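Local coordinates for glycosyl hydrolases family 2, sugar binding domain protein (Bacteroides uniformis str. 3978 T3 ii, PDB 6D1P), which is a beta-glucuronidase of glycoside hydrolase family 2 from a human gut bacterium, probably hydrolysing the O-glycosidic bonds that link glucuronic acid to an aglycone or another sugar, at residues A[271-276]-A[303-308]. Numbering follows the deposited sequence.
Sequences KRPQLW and FGFRHF
P273 sets its CB over one face of the F305 ring, the two side chains crossing at about a right angle, a compact illustration of how a proline and an aromatic ring can pack at the end of a beta-sandwich domain. Followed outward, F305 begins with CB, 3.8 Å from the carbonyl O of Q274 and more loosely beside CD2 of L275. With CG anti to its own carbonyl carbon (chi1 -69°), the ring swings under the proline: CG lies 3.7 Å from P273 CB, CD1 touches the same carbon, and CD2 sits 4.0 Å from P273 CG. This is a CH-pi contact, P273 CB standing 3.9 Å from the F305 ring centroid and 20° off the ring normal. Farther out, CE1 still grazes P273 CB, while Y284 packs edge-to-face with the ring and A211 and I222 add apolar contacts from neighbouring strands. Replacing F305 with an alanine would probably leave P273 CB and CG without the ring they lie against and open a gap beside Y284.

The backbone supplies the polar half. F305 O accepts a hydrogen bond from W276 N at 2.8 Å, with an N-H...O angle of 152°, and also receives a CA-H...O contact from L275 CA. A water whose oxygen lies 3.2 Å from Q274 O donates to it and accepts from F305 N, bridging the two segments beside the P273-F305 contact. Beyond, R306 CB approaches W276 O at 3.4 Å; the indole NE1 bonds to D377 O and R306 NE to P418 O, both in the TIM barrel domain. The chemistry thus implies a division of labour: P273 and F305 pack among residues of the sandwich strands, backbone groups join the two loops, and the W276 and R306 side chains reach the barrel.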
# COMPACT_ATOMS: atom_id res chain seq x y z
N LYS A 271 -46.39 19.69 -33.14
CA LYS A 271 -46.10 20.11 -34.50
C LYS A 271 -44.77 20.86 -34.56
O LYS A 271 -44.39 21.54 -33.61
CB LYS A 271 -47.24 21.00 -35.04
CG LYS A 271 -48.34 20.28 -35.86
CD LYS A 271 -48.75 18.88 -35.33
CE LYS A 271 -49.44 18.90 -33.94
NZ LYS A 271 -49.75 17.51 -33.45
N ARG A 272 -44.09 20.75 -35.71
CA ARG A 272 -42.70 21.16 -35.99
C ARG A 272 -41.88 21.45 -34.74
O ARG A 272 -41.45 22.59 -34.53
CB ARG A 272 -42.66 22.38 -36.93
CG ARG A 272 -42.40 22.02 -38.41
CD ARG A 272 -41.81 23.18 -39.25
NE ARG A 272 -40.34 23.17 -39.28
CZ ARG A 272 -39.58 24.09 -39.88
NH1 ARG A 272 -40.14 25.11 -40.53
NH2 ARG A 272 -38.25 23.98 -39.85
N PRO A 273 -41.61 20.43 -33.90
CA PRO A 273 -40.84 20.65 -32.67
C PRO A 273 -39.46 21.25 -32.91
O PRO A 273 -38.84 21.06 -33.96
CB PRO A 273 -40.72 19.24 -32.06
CG PRO A 273 -41.05 18.29 -33.19
CD PRO A 273 -42.05 19.03 -34.03
N GLN A 274 -38.99 22.01 -31.93
CA GLN A 274 -37.59 22.43 -31.94
C GLN A 274 -36.70 21.20 -31.91
O GLN A 274 -36.86 20.32 -31.06
CB GLN A 274 -37.29 23.32 -30.73
CG GLN A 274 -37.84 24.72 -30.82
CD GLN A 274 -36.94 25.73 -30.12
OE1 GLN A 274 -37.31 26.29 -29.09
NE2 GLN A 274 -35.75 25.95 -30.69
N LEU A 275 -35.75 21.14 -32.83
CA LEU A 275 -34.91 19.96 -32.97
C LEU A 275 -33.64 20.07 -32.13
O LEU A 275 -32.96 21.11 -32.15
CB LEU A 275 -34.56 19.75 -34.44
CG LEU A 275 -35.77 19.50 -35.34
CD1 LEU A 275 -35.30 19.26 -36.77
CD2 LEU A 275 -36.58 18.32 -34.85
N TRP A 276 -33.31 19.00 -31.41
CA TRP A 276 -32.01 18.90 -30.75
C TRP A 276 -30.94 18.46 -31.75
O TRP A 276 -31.14 17.50 -32.49
CB TRP A 276 -32.06 17.93 -29.57
CG TRP A 276 -30.79 17.90 -28.73
CD1 TRP A 276 -30.59 18.56 -27.55
CD2 TRP A 276 -29.57 17.18 -28.99
NE1 TRP A 276 -29.32 18.30 -27.07
CE2 TRP A 276 -28.68 17.46 -27.93
CE3 TRP A 276 -29.15 16.32 -30.02
CZ2 TRP A 276 -27.40 16.91 -27.87
CZ3 TRP A 276 -27.88 15.78 -29.96
CH2 TRP A 276 -27.01 16.08 -28.88
N PHE A 303 -35.33 16.21 -22.37
CA PHE A 303 -35.30 15.31 -23.52
C PHE A 303 -35.20 16.16 -24.78
O PHE A 303 -35.13 17.40 -24.71
CB PHE A 303 -36.52 14.39 -23.53
CG PHE A 303 -37.83 15.13 -23.57
CD1 PHE A 303 -38.42 15.56 -22.40
CD2 PHE A 303 -38.45 15.38 -24.78
CE1 PHE A 303 -39.63 16.23 -22.42
CE2 PHE A 303 -39.67 16.05 -24.82
CZ PHE A 303 -40.25 16.47 -23.64
N GLY A 304 -35.19 15.50 -25.92
CA GLY A 304 -34.94 16.19 -27.18
C GLY A 304 -35.58 15.48 -28.35
O GLY A 304 -35.72 14.25 -28.37
N PHE A 305 -35.99 16.27 -29.34
CA PHE A 305 -36.51 15.76 -30.59
C PHE A 305 -35.37 15.71 -31.60
O PHE A 305 -34.79 16.74 -31.94
CB PHE A 305 -37.67 16.63 -31.10
CG PHE A 305 -38.92 16.54 -30.25
CD1 PHE A 305 -39.15 17.43 -29.21
CD2 PHE A 305 -39.86 15.54 -30.48
CE1 PHE A 305 -40.28 17.33 -28.43
CE2 PHE A 305 -41.00 15.45 -29.70
CZ PHE A 305 -41.21 16.34 -28.68
N ARG A 306 -35.04 14.52 -32.07
CA ARG A 306 -34.02 14.40 -33.10
C ARG A 306 -34.25 13.12 -33.87
O ARG A 306 -34.87 12.18 -33.37
CB ARG A 306 -32.61 14.44 -32.50
CG ARG A 306 -32.47 13.56 -31.26
CD ARG A 306 -31.25 12.70 -31.37
NE ARG A 306 -31.17 11.71 -30.30
CZ ARG A 306 -31.94 10.62 -30.21
NH1 ARG A 306 -32.88 10.39 -31.12
NH2 ARG A 306 -31.76 9.76 -29.22
N HIS A 307 -33.75 13.10 -35.10
CA HIS A 307 -33.90 11.94 -35.96
C HIS A 307 -32.54 11.65 -36.55
O HIS A 307 -31.84 12.57 -37.01
CB HIS A 307 -34.93 12.18 -37.08
CG HIS A 307 -34.99 11.08 -38.09
ND1 HIS A 307 -34.00 10.88 -39.03
CD2 HIS A 307 -35.91 10.11 -38.30
CE1 HIS A 307 -34.32 9.83 -39.78
NE2 HIS A 307 -35.47 9.35 -39.35
N PHE A 308 -32.16 10.38 -36.55
CA PHE A 308 -30.83 10.03 -37.02
C PHE A 308 -30.90 8.66 -37.67
O PHE A 308 -31.81 7.88 -37.42
CB PHE A 308 -29.79 10.06 -35.89
CG PHE A 308 -29.97 8.99 -34.86
CD1 PHE A 308 -29.28 7.79 -34.95
CD2 PHE A 308 -30.82 9.19 -33.77
CE1 PHE A 308 -29.42 6.79 -33.97
CE2 PHE A 308 -30.98 8.21 -32.81
CZ PHE A 308 -30.28 7.00 -32.90
O HOH W 1 -35.32 19.11 -28.49